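Putative Glycosidase (Bacteroides thetaiotaomicron, PDB 3R67) is a putative glycosidase whose exact function is not established, probably a five-bladed beta-propeller of the kind found in its carbohydrate-active enzyme clan. Local coordinates at residues 15-20 with 349-354; 164-169 with 217-222; 323-328 with 335-340. One frame throughout, in Å; residues are numbered along the deposited sequence.

Contacts 1 and 3 share one three-stranded sheet, probably a propeller blade. Strand 345-351, used in contact 1, lies next to strand 334-341, used in contact 3, and their centres are about 11 Å apart. Probable backbone hydrogen bonds join them, from W335 N to Y351 O at 2.8 Å and from L337 N to A349 O at 2.9 Å. Contact 3 is buried, its centre about 8 Å from that of the chain. Contact 2 sits across the chain's centre from contact 1, about 36 Å away between centres, and does not touch contact 3, with nearest atoms about 15 Å apart. A 1,2-ethanediol, probably from the crystallisation liquor, binds at contact 3.

Contact 1 (15-20 with 349-354); sequences ADFQRP and AVYDPF
The F17 ring packs against Y351 at the apolar centre. The Y351 ring turns an edge toward the face of F17. The ring centroids are 5.3 Å apart and the planes are inclined at 52°. Y351 CB lies over the same F17 ring in a CH-pi arrangement, toward its rim. The modelled approach of this carbon to F17 is too tight to be taken literally. CG of Y351 is anti to the backbone N (chi1 164°), which carries the ring out past CZ of F17. At the root of the phenylalanine, F17 CB meets A349 CB at 3.8 Å. L337 of the adjoining strand also touches F17, and W14 stacks on Y351.

A smaller apolar touch lies further along, where P20 CG reaches V350 CG2 at 4.1 Å. Between the two patches the backbones pair. Q18 N donates to V350 O at 2.8 Å, and V350 N donates to Q18 O at 2.7 Å. Both bonds are nearly straight. They make a single antiparallel hydrogen-bonded pair.

The polar edge is at D16. Its backbone O faces the edge of the Y351 ring, 3.7 Å from CD1. A water donates to D16 O at 2.8 Å and, weakly, to D16 OD2, while accepting from D352 N. It therefore ties the two segments together beyond the last direct bond. The Q18 chain bends at chi2 (-63°), which brings NE2 back to D16 OD1 in a hydrogen bond of 2.8 Å.

The N-terminal loop thus adds a bridge to the outermost strand of the last three-stranded sheet, close to the C-terminus. This is consistent with the closure of a beta-propeller, in which an N-terminal segment completes the final blade.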
loop_
_atom_site.group_PDB
_atom_site.type_symbol
_atom_site.label_atom_id
_atom_site.label_comp_id
_atom_site.label_asym_id
_atom_site.label_seq_id
_atom_site.Cartn_x
_atom_site.Cartn_y
_atom_site.Cartn_z
ATOM N N ALA A 15 -14.457 -3.936 -10.613
ATOM C CA ALA A 15 -13.588 -4.497 -11.641
ATOM C C ALA A 15 -13.232 -3.504 -12.755
ATOM O O ALA A 15 -12.124 -3.567 -13.284
ATOM C CB ALA A 15 -14.270 -5.695 -12.263
ATOM N N ASP A 16 -14.136 -2.586 -13.084
ATOM C CA ASP A 16 -14.018 -1.666 -14.209
ATOM C C ASP A 16 -13.016 -0.473 -13.945
ATOM O O ASP A 16 -13.348 0.687 -14.241
ATOM C CB ASP A 16 -15.418 -1.109 -14.559
ATOM C CG ASP A 16 -15.519 -0.429 -15.916
ATOM O OD1 ASP A 16 -14.759 -0.823 -16.845
ATOM O OD2 ASP A 16 -16.391 0.467 -16.070
ATOM N N PHE A 17 -11.775 -0.773 -13.467
ATOM C CA PHE A 17 -10.715 0.231 -13.355
ATOM C C PHE A 17 -10.022 0.317 -14.693
ATOM O O PHE A 17 -9.535 -0.699 -15.192
ATOM C CB PHE A 17 -9.718 -0.034 -12.220
ATOM C CG PHE A 17 -10.199 0.346 -10.846
ATOM C CD1 PHE A 17 -10.133 1.664 -10.405
ATOM C CD2 PHE A 17 -10.670 -0.622 -9.969
ATOM C CE1 PHE A 17 -10.595 2.022 -9.129
ATOM C CE2 PHE A 17 -11.097 -0.270 -8.675
ATOM C CZ PHE A 17 -11.064 1.051 -8.271
ATOM N N GLN A 18 -10.018 1.513 -15.302
ATOM C CA GLN A 18 -9.466 1.728 -16.638
ATOM C C GLN A 18 -8.329 2.728 -16.635
ATOM O O GLN A 18 -8.358 3.713 -15.888
ATOM C CB GLN A 18 -10.575 2.240 -17.578
ATOM C CG GLN A 18 -11.793 1.310 -17.706
ATOM C CD GLN A 18 -11.478 -0.043 -18.306
ATOM O OE1 GLN A 18 -10.628 -0.179 -19.199
ATOM N NE2 GLN A 18 -12.213 -1.063 -17.870
ATOM N N ARG A 19 -7.338 2.491 -17.499
ATOM C CA ARG A 19 -6.183 3.376 -17.663
ATOM C C ARG A 19 -6.609 4.648 -18.406
ATOM O O ARG A 19 -7.066 4.553 -19.546
ATOM C CB ARG A 19 -5.038 2.651 -18.415
ATOM C CG ARG A 19 -4.352 1.573 -17.607
ATOM C CD ARG A 19 -3.658 0.540 -18.475
ATOM N NE ARG A 19 -3.030 -0.511 -17.663
ATOM C CZ ARG A 19 -3.648 -1.596 -17.205
ATOM N NH1 ARG A 19 -4.944 -1.775 -17.427
ATOM N NH2 ARG A 19 -2.981 -2.492 -16.485
ATOM N N PRO A 20 -6.527 5.842 -17.773
ATOM C CA PRO A 20 -6.871 7.079 -18.497
ATOM C C PRO A 20 -5.834 7.355 -19.579
ATOM O O PRO A 20 -4.634 7.128 -19.342
ATOM C CB PRO A 20 -6.870 8.144 -17.404
ATOM C CG PRO A 20 -5.945 7.620 -16.374
ATOM C CD PRO A 20 -5.969 6.137 -16.433
ATOM N N ALA A 349 -5.389 4.163 -12.400
ATOM C CA ALA A 349 -6.552 3.561 -13.050
ATOM C C ALA A 349 -7.800 4.227 -12.467
ATOM O O ALA A 349 -7.792 4.604 -11.291
ATOM C CB ALA A 349 -6.570 2.048 -12.878
ATOM N N VAL A 350 -8.839 4.441 -13.288
ATOM C CA VAL A 350 -10.050 5.146 -12.851
ATOM C C VAL A 350 -11.252 4.235 -12.975
ATOM O O VAL A 350 -11.428 3.547 -13.988
ATOM C CB VAL A 350 -10.283 6.467 -13.658
ATOM C CG1 VAL A 350 -11.474 7.261 -13.112
ATOM C CG2 VAL A 350 -9.024 7.350 -13.681
ATOM N N TYR A 351 -12.082 4.240 -11.923
ATOM C CA TYR A 351 -13.337 3.516 -11.863
ATOM C C TYR A 351 -14.461 4.515 -11.640
ATOM O O TYR A 351 -14.491 5.204 -10.612
ATOM C CB TYR A 351 -13.303 2.426 -10.780
ATOM C CG TYR A 351 -14.643 1.874 -10.361
ATOM C CD1 TYR A 351 -15.439 1.164 -11.257
ATOM C CD2 TYR A 351 -15.081 1.984 -9.046
ATOM C CE1 TYR A 351 -16.685 0.661 -10.879
ATOM C CE2 TYR A 351 -16.311 1.460 -8.646
ATOM C CZ TYR A 351 -17.109 0.794 -9.570
ATOM O OH TYR A 351 -18.329 0.279 -9.215
ATOM N N ASP A 352 -15.353 4.628 -12.636
ATOM C CA ASP A 352 -16.529 5.495 -12.547
ATOM C C ASP A 352 -17.695 4.622 -12.112
ATOM O O ASP A 352 -18.174 3.829 -12.926
ATOM C CB ASP A 352 -16.810 6.252 -13.859
ATOM C CG ASP A 352 -17.950 7.252 -13.808
ATOM O OD1 ASP A 352 -18.660 7.305 -12.773
ATOM O OD2 ASP A 352 -18.121 7.996 -14.788
ATOM N N PRO A 353 -18.133 4.685 -10.821
ATOM C CA PRO A 353 -19.221 3.789 -10.398
ATOM C C PRO A 353 -20.586 4.238 -10.934
ATOM O O PRO A 353 -21.549 3.495 -10.777
ATOM C CB PRO A 353 -19.175 3.843 -8.863
ATOM C CG PRO A 353 -18.339 5.040 -8.502
ATOM C CD PRO A 353 -17.657 5.558 -9.719
ATOM N N PHE A 354 -20.664 5.406 -11.606
ATOM C CA PHE A 354 -21.919 5.944 -12.123
ATOM C C PHE A 354 -21.836 6.023 -13.666
ATOM O O PHE A 354 -21.828 7.114 -14.241
ATOM C CB PHE A 354 -22.205 7.323 -11.470
ATOM C CG PHE A 354 -21.948 7.360 -9.976
ATOM C CD1 PHE A 354 -22.816 6.724 -9.084
ATOM C CD2 PHE A 354 -20.820 8.010 -9.462
ATOM C CE1 PHE A 354 -22.564 6.747 -7.705
ATOM C CE2 PHE A 354 -20.558 8.021 -8.083
ATOM C CZ PHE A 354 -21.431 7.398 -7.213
HETATM O O HOH W 1 -14.976 2.773 -15.057
#

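Contact 2 (164-169 with 217-222); sequences FAKAYG and LINWEP
N219 meets K166 where the loop after strand 158-162 packs against the turn and short strand that follow strand 210-214. In a propeller fold, which this chain probably has, this joins the link between two successive blades to the outer edge of the second. N219 OD1 accepts from K166 NZ at 3.1 Å. The lysine chain runs straight until it bends at its last torsion (chi4 64°), which brings NZ back to the amide. The same OD1 also takes a water at 2.7 Å, and that water accepts from K166 N.

The W220 indole packs on Y200 and M202 of strand 199-204. W220 O lies in the plane of the F164 ring, at its edge, 3.5 Å from CD1. A second water links W220 O to A167 N. W220 CB touches F164 CE1.

E221 extends its chain past Y168, and CG comes 3.4 Å from the phenol OH. The carboxylate and ring planes are only 18° apart. A third water bridges E221 OE2 and Y168 N.

P222 has three partners: F164, A167 and Y168. CG sits over a face of the F164 ring, 3.8 Å from its centroid, in a CH-pi contact. CD meets A167 CB at 3.9 Å. Y168 OH donates to P222 O at 2.7 Å, with that oxygen in the plane of the tyrosine ring, at its edge.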
loop_
_atom_site.group_PDB
_atom_site.type_symbol
_atom_site.label_atom_id
_atom_site.label_comp_id
_atom_site.label_asym_id
_atom_site.label_seq_id
_atom_site.Cartn_x
_atom_site.Cartn_y
_atom_site.Cartn_z
ATOM N N PHE A 164 2.853 -3.332 15.935
ATOM C CA PHE A 164 2.614 -4.461 16.841
ATOM C C PHE A 164 3.648 -4.520 17.971
ATOM O O PHE A 164 3.883 -5.587 18.518
ATOM C CB PHE A 164 2.639 -5.793 16.060
ATOM C CG PHE A 164 1.840 -5.832 14.784
ATOM C CD1 PHE A 164 0.516 -5.408 14.758
ATOM C CD2 PHE A 164 2.381 -6.377 13.625
ATOM C CE1 PHE A 164 -0.228 -5.453 13.579
ATOM C CE2 PHE A 164 1.632 -6.433 12.446
ATOM C CZ PHE A 164 0.330 -5.974 12.437
ATOM N N ALA A 165 4.251 -3.389 18.322
ATOM C CA ALA A 165 5.289 -3.324 19.358
ATOM C C ALA A 165 4.801 -3.758 20.738
ATOM O O ALA A 165 5.517 -4.513 21.387
ATOM C CB ALA A 165 5.832 -1.915 19.472
ATOM N N LYS A 166 3.616 -3.302 21.189
ATOM C CA LYS A 166 3.122 -3.564 22.545
ATOM C C LYS A 166 2.212 -4.799 22.676
ATOM O O LYS A 166 2.141 -5.349 23.780
ATOM C CB LYS A 166 2.330 -2.353 23.073
ATOM C CG LYS A 166 3.193 -1.113 23.292
ATOM C CD LYS A 166 2.409 0.026 23.908
ATOM C CE LYS A 166 3.200 1.308 24.046
ATOM N NZ LYS A 166 3.613 1.874 22.728
ATOM N N ALA A 167 1.512 -5.218 21.608
ATOM C CA ALA A 167 0.569 -6.351 21.630
ATOM C C ALA A 167 1.168 -7.596 22.278
ATOM O O ALA A 167 2.314 -7.940 21.989
ATOM C CB ALA A 167 0.122 -6.698 20.219
ATOM N N TYR A 168 0.383 -8.257 23.161
ATOM C CA TYR A 168 0.702 -9.504 23.874
ATOM C C TYR A 168 2.117 -9.459 24.506
ATOM O O TYR A 168 2.940 -10.346 24.263
ATOM C CB TYR A 168 0.590 -10.697 22.904
ATOM C CG TYR A 168 -0.708 -10.715 22.120
ATOM C CD1 TYR A 168 -1.905 -11.094 22.721
ATOM C CD2 TYR A 168 -0.732 -10.393 20.767
ATOM C CE1 TYR A 168 -3.100 -11.115 22.008
ATOM C CE2 TYR A 168 -1.920 -10.419 20.038
ATOM C CZ TYR A 168 -3.105 -10.780 20.665
ATOM O OH TYR A 168 -4.290 -10.813 19.973
ATOM N N GLY A 169 2.373 -8.412 25.297
ATOM C CA GLY A 169 3.644 -8.196 25.987
ATOM C C GLY A 169 4.871 -8.038 25.100
ATOM O O GLY A 169 5.983 -8.372 25.525
ATOM N N LEU A 217 -5.287 3.787 16.973
ATOM C CA LEU A 217 -4.720 3.869 15.607
ATOM C C LEU A 217 -3.178 3.761 15.560
ATOM O O LEU A 217 -2.603 3.711 14.461
ATOM C CB LEU A 217 -5.115 5.190 14.920
ATOM C CG LEU A 217 -6.603 5.390 14.644
ATOM C CD1 LEU A 217 -6.904 6.814 14.451
ATOM C CD2 LEU A 217 -7.073 4.562 13.460
ATOM N N ILE A 218 -2.525 3.680 16.725
ATOM C CA ILE A 218 -1.069 3.612 16.847
ATOM C C ILE A 218 -0.644 2.187 17.253
ATOM O O ILE A 218 0.247 1.613 16.623
ATOM C CB ILE A 218 -0.609 4.685 17.883
ATOM C CG1 ILE A 218 -1.003 6.129 17.449
ATOM C CG2 ILE A 218 0.865 4.573 18.271
ATOM C CD1 ILE A 218 -0.654 6.567 16.118
ATOM N N ASN A 219 -1.274 1.637 18.306
ATOM C CA ASN A 219 -0.992 0.315 18.855
ATOM C C ASN A 219 -2.011 -0.664 18.335
ATOM O O ASN A 219 -3.196 -0.555 18.658
ATOM C CB ASN A 219 -0.993 0.373 20.377
ATOM C CG ASN A 219 0.048 1.323 20.915
ATOM O OD1 ASN A 219 1.260 1.080 20.842
ATOM N ND2 ASN A 219 -0.401 2.439 21.457
ATOM N N TRP A 220 -1.551 -1.593 17.484
ATOM C CA TRP A 220 -2.380 -2.584 16.820
ATOM C C TRP A 220 -2.130 -3.954 17.408
ATOM O O TRP A 220 -1.001 -4.293 17.746
ATOM C CB TRP A 220 -2.116 -2.574 15.305
ATOM C CG TRP A 220 -2.574 -1.298 14.664
ATOM C CD1 TRP A 220 -1.879 -0.123 14.575
ATOM C CD2 TRP A 220 -3.862 -1.046 14.089
ATOM N NE1 TRP A 220 -2.646 0.834 13.956
ATOM C CE2 TRP A 220 -3.878 0.302 13.669
ATOM C CE3 TRP A 220 -5.000 -1.839 13.865
ATOM C CZ2 TRP A 220 -4.981 0.871 13.027
ATOM C CZ3 TRP A 220 -6.101 -1.266 13.251
ATOM C CH2 TRP A 220 -6.084 0.071 12.836
ATOM N N GLU A 221 -3.200 -4.742 17.523
ATOM C CA GLU A 221 -3.160 -6.069 18.105
ATOM C C GLU A 221 -3.586 -7.149 17.072
ATOM O O GLU A 221 -4.780 -7.253 16.774
ATOM C CB GLU A 221 -4.075 -6.102 19.341
ATOM C CG GLU A 221 -4.051 -7.414 20.092
ATOM C CD GLU A 221 -5.058 -7.483 21.216
ATOM O OE1 GLU A 221 -6.255 -7.704 20.929
ATOM O OE2 GLU A 221 -4.648 -7.337 22.389
ATOM N N PRO A 222 -2.633 -7.965 16.540
ATOM C CA PRO A 222 -3.014 -9.037 15.597
ATOM C C PRO A 222 -3.962 -10.050 16.229
ATOM O O PRO A 222 -3.762 -10.449 17.385
ATOM C CB PRO A 222 -1.672 -9.704 15.253
ATOM C CG PRO A 222 -0.630 -8.681 15.586
ATOM C CD PRO A 222 -1.174 -7.964 16.785
HETATM O O HOH W 2 2.422 -1.032 19.561
HETATM O O HOH W 3 0.614 -3.187 19.873
HETATM O O HOH W 4 -2.120 -7.176 23.512
#

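Contact 3 (323-328 with 335-340); sequences VFIEGL and WYLYYG. With EDO (1,2-ethanediol), chain K.
Y339 lies against V323 and I325 on the neighbouring strand. Its CB is 3.2 Å from F324 O and 4.0 Å from I325 CG2. CG stands between the backbone N and the carbonyl carbon (chi1 58°), the crowded position. The ring then runs side by side with V323, pointing the same way. CD2 meets V323 CA and CG1. Further out, CE2 touches V323 CG1 at 3.8 Å. The tip leaves the hairpin: OH is hydrogen-bonded to the hydroxyl of Y306 and to the carboxylate of E313, which fixes the end of the ring.

The two strands form an antiparallel beta hairpin interrupted by a classic bulge. Strand 323-331 lies at one edge of this three-stranded sheet, which is probably the last blade of a propeller. E326 and G327 both face Y338. Y338 O therefore accepts two backbone bonds, each 3.1 Å long, from E326 N and G327 N. The first comes almost in line with the carbonyl bond, and the second is tilted 27° from its plane. Y338 N returns a bond to G327 O at 2.8 Å. On the other side of the bulge, F324 and G340 form a hydrogen-bonded pair, bonded in both directions.

I325 and L337 share a face with Y339 and L328. I325 CG2 meets L337 CD2 at 3.8 Å, the two side chains crossing at a slant. L337 CD1 lies close to G327 O and also meets L328 CD1. L328 CG in turn rests near the indole of W335, 3.7 Å from CE3. P250 of strand 245-255 packs on both I325 and L328. L328 O accepts from O2 of a bound 1,2-ethanediol at 2.6 Å, and the same ethanediol is also hydrogen-bonded to T57 OG1.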
loop_
_atom_site.group_PDB
_atom_site.type_symbol
_atom_site.label_atom_id
_atom_site.label_comp_id
_atom_site.label_asym_id
_atom_site.label_seq_id
_atom_site.Cartn_x
_atom_site.Cartn_y
_atom_site.Cartn_z
ATOM N N VAL A 323 1.482 -4.559 -10.949
ATOM C CA VAL A 323 0.421 -3.583 -10.862
ATOM C C VAL A 323 0.139 -3.629 -9.361
ATOM O O VAL A 323 -0.840 -4.242 -8.897
ATOM C CB VAL A 323 -0.772 -3.787 -11.841
ATOM C CG1 VAL A 323 -0.411 -3.340 -13.247
ATOM C CG2 VAL A 323 -1.299 -5.217 -11.824
ATOM N N PHE A 324 1.145 -3.156 -8.587
ATOM C CA PHE A 324 1.097 -3.239 -7.140
ATOM C C PHE A 324 0.215 -2.125 -6.639
ATOM O O PHE A 324 0.684 -0.989 -6.478
ATOM C CB PHE A 324 2.511 -3.193 -6.544
ATOM C CG PHE A 324 2.554 -3.653 -5.110
ATOM C CD1 PHE A 324 2.705 -5.004 -4.801
ATOM C CD2 PHE A 324 2.412 -2.744 -4.066
ATOM C CE1 PHE A 324 2.730 -5.432 -3.478
ATOM C CE2 PHE A 324 2.421 -3.175 -2.743
ATOM C CZ PHE A 324 2.592 -4.515 -2.457
ATOM N N ILE A 325 -1.073 -2.452 -6.387
ATOM C CA ILE A 325 -2.117 -1.477 -6.004
ATOM C C ILE A 325 -1.922 -1.122 -4.529
ATOM O O ILE A 325 -1.624 -2.006 -3.729
ATOM C CB ILE A 325 -3.539 -1.989 -6.335
ATOM C CG1 ILE A 325 -3.931 -3.285 -5.550
ATOM C CG2 ILE A 325 -3.614 -2.217 -7.876
ATOM C CD1 ILE A 325 -5.340 -3.689 -5.677
ATOM N N GLU A 326 -1.981 0.192 -4.188
ATOM C CA GLU A 326 -1.651 0.604 -2.832
ATOM C C GLU A 326 -2.337 1.928 -2.390
ATOM O O GLU A 326 -2.412 2.197 -1.186
ATOM C CB GLU A 326 -0.131 0.773 -2.801
ATOM C CG GLU A 326 0.482 0.907 -1.422
ATOM C CD GLU A 326 1.990 0.873 -1.455
ATOM O OE1 GLU A 326 2.569 0.021 -2.160
ATOM O OE2 GLU A 326 2.600 1.653 -0.707
ATOM N N GLY A 327 -2.816 2.727 -3.338
ATOM C CA GLY A 327 -3.536 3.965 -3.062
ATOM C C GLY A 327 -4.913 3.939 -3.698
ATOM O O GLY A 327 -5.060 3.460 -4.816
ATOM N N LEU A 328 -5.937 4.432 -3.000
ATOM C CA LEU A 328 -7.333 4.477 -3.493
ATOM C C LEU A 328 -8.046 5.704 -2.934
ATOM O O LEU A 328 -8.102 5.876 -1.709
ATOM C CB LEU A 328 -8.096 3.186 -3.111
ATOM C CG LEU A 328 -9.544 2.998 -3.667
ATOM C CD1 LEU A 328 -9.591 3.067 -5.185
ATOM C CD2 LEU A 328 -10.170 1.687 -3.186
ATOM N N TRP A 335 -13.425 6.772 -8.536
ATOM C CA TRP A 335 -12.391 6.129 -7.733
ATOM C C TRP A 335 -11.101 6.063 -8.515
ATOM O O TRP A 335 -11.092 5.602 -9.664
ATOM C CB TRP A 335 -12.820 4.733 -7.276
ATOM C CG TRP A 335 -13.907 4.766 -6.244
ATOM C CD1 TRP A 335 -15.251 4.682 -6.458
ATOM C CD2 TRP A 335 -13.729 4.894 -4.824
ATOM N NE1 TRP A 335 -15.924 4.743 -5.258
ATOM C CE2 TRP A 335 -15.014 4.874 -4.237
ATOM C CE3 TRP A 335 -12.597 5.021 -3.983
ATOM C CZ2 TRP A 335 -15.206 4.975 -2.846
ATOM C CZ3 TRP A 335 -12.789 5.121 -2.604
ATOM C CH2 TRP A 335 -14.076 5.075 -2.049
ATOM N N TYR A 336 -10.011 6.558 -7.898
ATOM C CA TYR A 336 -8.668 6.604 -8.482
ATOM C C TYR A 336 -7.776 5.637 -7.736
ATOM O O TYR A 336 -7.611 5.759 -6.527
ATOM C CB TYR A 336 -8.105 8.045 -8.445
ATOM C CG TYR A 336 -8.893 8.994 -9.318
ATOM C CD1 TYR A 336 -10.099 9.535 -8.883
ATOM C CD2 TYR A 336 -8.443 9.340 -10.587
ATOM C CE1 TYR A 336 -10.839 10.390 -9.688
ATOM C CE2 TYR A 336 -9.165 10.215 -11.391
ATOM C CZ TYR A 336 -10.371 10.730 -10.942
ATOM O OH TYR A 336 -11.113 11.570 -11.735
ATOM N N LEU A 337 -7.249 4.649 -8.459
ATOM C CA LEU A 337 -6.396 3.580 -7.928
ATOM C C LEU A 337 -4.953 3.840 -8.350
ATOM O O LEU A 337 -4.664 3.885 -9.552
ATOM C CB LEU A 337 -6.915 2.211 -8.440
ATOM C CG LEU A 337 -6.252 0.936 -7.882
ATOM C CD1 LEU A 337 -6.507 0.786 -6.385
ATOM C CD2 LEU A 337 -6.788 -0.290 -8.575
ATOM N N TYR A 338 -4.062 4.038 -7.366
ATOM C CA TYR A 338 -2.653 4.344 -7.614
ATOM C C TYR A 338 -1.816 3.113 -7.335
ATOM O O TYR A 338 -2.062 2.394 -6.362
ATOM C CB TYR A 338 -2.193 5.548 -6.775
ATOM C CG TYR A 338 -2.992 6.777 -7.141
ATOM C CD1 TYR A 338 -2.617 7.583 -8.208
ATOM C CD2 TYR A 338 -4.190 7.066 -6.499
ATOM C CE1 TYR A 338 -3.373 8.695 -8.573
ATOM C CE2 TYR A 338 -4.944 8.185 -6.837
ATOM C CZ TYR A 338 -4.550 8.979 -7.894
ATOM O OH TYR A 338 -5.335 10.042 -8.265
ATOM N N TYR A 339 -0.876 2.824 -8.249
ATOM C CA TYR A 339 -0.122 1.588 -8.140
ATOM C C TYR A 339 1.296 1.713 -8.689
ATOM O O TYR A 339 1.601 2.589 -9.505
ATOM C CB TYR A 339 -0.868 0.452 -8.893
ATOM C CG TYR A 339 -1.132 0.699 -10.359
ATOM C CD1 TYR A 339 -2.289 1.352 -10.781
ATOM C CD2 TYR A 339 -0.275 0.200 -11.336
ATOM C CE1 TYR A 339 -2.569 1.535 -12.137
ATOM C CE2 TYR A 339 -0.546 0.371 -12.695
ATOM C CZ TYR A 339 -1.696 1.041 -13.089
ATOM O OH TYR A 339 -1.980 1.184 -14.423
ATOM N N GLY A 340 2.139 0.796 -8.231
ATOM C CA GLY A 340 3.519 0.702 -8.679
ATOM C C GLY A 340 3.572 -0.137 -9.927
ATOM O O GLY A 340 2.847 -1.128 -10.030
HETATM C C1 EDO K . -7.366 7.336 1.425
HETATM O O1 EDO K . -7.795 8.361 2.321
HETATM C C2 EDO K . -7.955 5.988 1.824
HETATM O O2 EDO K . -7.783 5.055 0.743
#